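Local atomic coordinates of IG hypothetical 16092 (Bacillus cereus ATCC 14579, PDB entry 1YQH), a protein that is of unknown function but belongs to the UPF0045 family and may bind thiamine. Residues G38-V43 and V90-K95. Sequence-based numbering, arbitrary orientation.
Sequences GVRYEV and VTIDEK
A partly exposed salt bridge, R40 to D93, links strand 40-43, an outermost strand of the four-stranded antiparallel sheet within this chain, to the capped first turn of helix 92-96. Y41 packs on helix 23-36 and V39, just before the strand, on helix 54-70, whereas R40 points toward the C-terminal helix. In R40, CG lies anti to the backbone N (chi1 -180°) and the chain stays extended from CG to NE, which carries the guanidinium across to the carboxylate. R40 NH2 donates to D93 OD1 at 2.9 Å, lying on the syn side of that oxygen but 34° out of the carboxylate plane, while OD1 stays close to the guanidinium plane; a weak second bond joins R40 NH1 to D93 OD2 at 3.3 Å. The grip is therefore two-pronged but twisted, the two flat groups being turned 60° against each other. D93 OD1 also bonds to Y103 OH, a second hold that should help fix the carboxylate. I92 lies over one guanidinium face: its CG2 is 3.8 Å from R40 NH2, and its CD1 comes to 4.0 Å from R40 NE. T91, the N-cap, and E94 form a capping box at the start of the helix that carries I92 and D93. E94 N donates to T91 OG1 at 3.2 Å, and T91 N donates in turn to E94 OE1 at 3.1 Å, on the anti side of that oxygen.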
loop_
_atom_site.group_PDB
_atom_site.type_symbol
_atom_site.label_atom_id
_atom_site.label_comp_id
_atom_site.label_asym_id
_atom_site.label_seq_id
_atom_site.Cartn_x
_atom_site.Cartn_y
_atom_site.Cartn_z
ATOM N N GLY A 38 3.997 -1.096 -23.824
ATOM C CA GLY A 38 4.767 0.006 -24.415
ATOM C C GLY A 38 5.278 1.067 -23.445
ATOM O O GLY A 38 6.093 1.899 -23.833
ATOM N N VAL A 39 4.782 1.085 -22.205
ATOM C CA VAL A 39 5.220 2.114 -21.244
ATOM C C VAL A 39 6.527 1.731 -20.601
ATOM O O VAL A 39 6.849 0.541 -20.501
ATOM C CB VAL A 39 4.148 2.410 -20.134
ATOM C CG1 VAL A 39 2.783 2.677 -20.775
ATOM C CG2 VAL A 39 4.078 1.282 -19.130
ATOM N N ARG A 40 7.296 2.738 -20.190
ATOM C CA ARG A 40 8.503 2.488 -19.405
ATOM C C ARG A 40 8.136 1.820 -18.075
ATOM O O ARG A 40 7.208 2.252 -17.392
ATOM C CB ARG A 40 9.238 3.792 -19.130
ATOM C CG ARG A 40 10.496 3.551 -18.320
ATOM C CD ARG A 40 11.347 4.767 -18.199
ATOM N NE ARG A 40 12.412 4.497 -17.243
ATOM C CZ ARG A 40 13.209 5.426 -16.731
ATOM N NH1 ARG A 40 13.058 6.697 -17.068
ATOM N NH2 ARG A 40 14.142 5.076 -15.861
ATOM N N TYR A 41 8.875 0.776 -17.700
ATOM C CA TYR A 41 8.609 0.092 -16.438
ATOM C C TYR A 41 9.874 -0.517 -15.843
ATOM O O TYR A 41 10.903 -0.644 -16.512
ATOM C CB TYR A 41 7.562 -1.023 -16.648
ATOM C CG TYR A 41 8.094 -2.191 -17.451
ATOM C CD1 TYR A 41 7.985 -2.216 -18.851
ATOM C CD2 TYR A 41 8.742 -3.261 -16.816
ATOM C CE1 TYR A 41 8.500 -3.309 -19.595
ATOM C CE2 TYR A 41 9.264 -4.332 -17.538
ATOM C CZ TYR A 41 9.141 -4.344 -18.923
ATOM O OH TYR A 41 9.660 -5.399 -19.619
ATOM N N GLU A 42 9.783 -0.885 -14.568
ATOM C CA GLU A 42 10.805 -1.688 -13.926
ATOM C C GLU A 42 10.153 -2.608 -12.913
ATOM O O GLU A 42 9.429 -2.147 -12.031
ATOM C CB GLU A 42 11.832 -0.805 -13.236
ATOM C CG GLU A 42 13.002 -1.581 -12.659
ATOM C CD GLU A 42 13.958 -0.667 -11.929
ATOM O OE1 GLU A 42 15.078 -0.473 -12.434
ATOM O OE2 GLU A 42 13.575 -0.112 -10.879
ATOM N N VAL A 43 10.407 -3.901 -13.066
ATOM C CA VAL A 43 9.917 -4.897 -12.129
ATOM C C VAL A 43 10.835 -4.935 -10.896
ATOM O O VAL A 43 12.057 -5.109 -11.012
ATOM C CB VAL A 43 9.813 -6.293 -12.795
ATOM C CG1 VAL A 43 9.310 -7.325 -11.781
ATOM C CG2 VAL A 43 8.859 -6.243 -14.013
ATOM N N VAL A 90 5.730 13.894 -13.043
ATOM C CA VAL A 90 6.743 13.265 -12.194
ATOM C C VAL A 90 7.276 12.040 -12.942
ATOM O O VAL A 90 6.513 11.325 -13.597
ATOM C CB VAL A 90 6.177 12.895 -10.798
ATOM C CG1 VAL A 90 4.941 12.033 -10.927
ATOM C CG2 VAL A 90 7.256 12.233 -9.907
ATOM N N THR A 91 8.585 11.827 -12.843
ATOM C CA THR A 91 9.277 10.777 -13.580
ATOM C C THR A 91 10.051 9.856 -12.648
ATOM O O THR A 91 10.364 10.217 -11.508
ATOM C CB THR A 91 10.278 11.362 -14.611
ATOM O OG1 THR A 91 11.263 12.144 -13.924
ATOM C CG2 THR A 91 9.547 12.221 -15.651
ATOM N N ILE A 92 10.365 8.663 -13.147
ATOM C CA ILE A 92 11.187 7.728 -12.403
ATOM C C ILE A 92 12.563 8.354 -12.135
ATOM O O ILE A 92 13.062 8.346 -11.005
ATOM C CB ILE A 92 11.344 6.403 -13.168
ATOM C CG1 ILE A 92 9.991 5.669 -13.211
ATOM C CG2 ILE A 92 12.445 5.534 -12.519
ATOM C CD1 ILE A 92 9.921 4.435 -14.151
ATOM N N ASP A 93 13.157 8.905 -13.183
ATOM C CA ASP A 93 14.525 9.418 -13.083
ATOM C C ASP A 93 14.670 10.505 -12.023
ATOM O O ASP A 93 15.661 10.537 -11.310
ATOM C CB ASP A 93 15.031 9.881 -14.447
ATOM C CG ASP A 93 15.299 8.719 -15.392
ATOM O OD1 ASP A 93 15.361 7.568 -14.927
ATOM O OD2 ASP A 93 15.469 8.951 -16.610
ATOM N N GLU A 94 13.668 11.376 -11.886
ATOM C CA GLU A 94 13.796 12.460 -10.921
ATOM C C GLU A 94 13.823 11.923 -9.492
ATOM O O GLU A 94 14.445 12.520 -8.617
ATOM C CB GLU A 94 12.697 13.502 -11.111
ATOM C CG GLU A 94 11.491 13.293 -10.257
ATOM C CD GLU A 94 10.482 14.390 -10.459
ATOM O OE1 GLU A 94 9.806 14.378 -11.506
ATOM O OE2 GLU A 94 10.375 15.256 -9.568
ATOM N N LYS A 95 13.172 10.784 -9.269
ATOM C CA LYS A 95 13.097 10.208 -7.930
ATOM C C LYS A 95 14.270 9.300 -7.566
ATOM O O LYS A 95 14.617 9.199 -6.389
ATOM C CB LYS A 95 11.751 9.508 -7.727
ATOM C CG LYS A 95 10.586 10.486 -7.971
ATOM C CD LYS A 95 9.255 9.971 -7.496
ATOM C CE LYS A 95 9.114 10.092 -5.999
ATOM N NZ LYS A 95 7.947 9.271 -5.553
#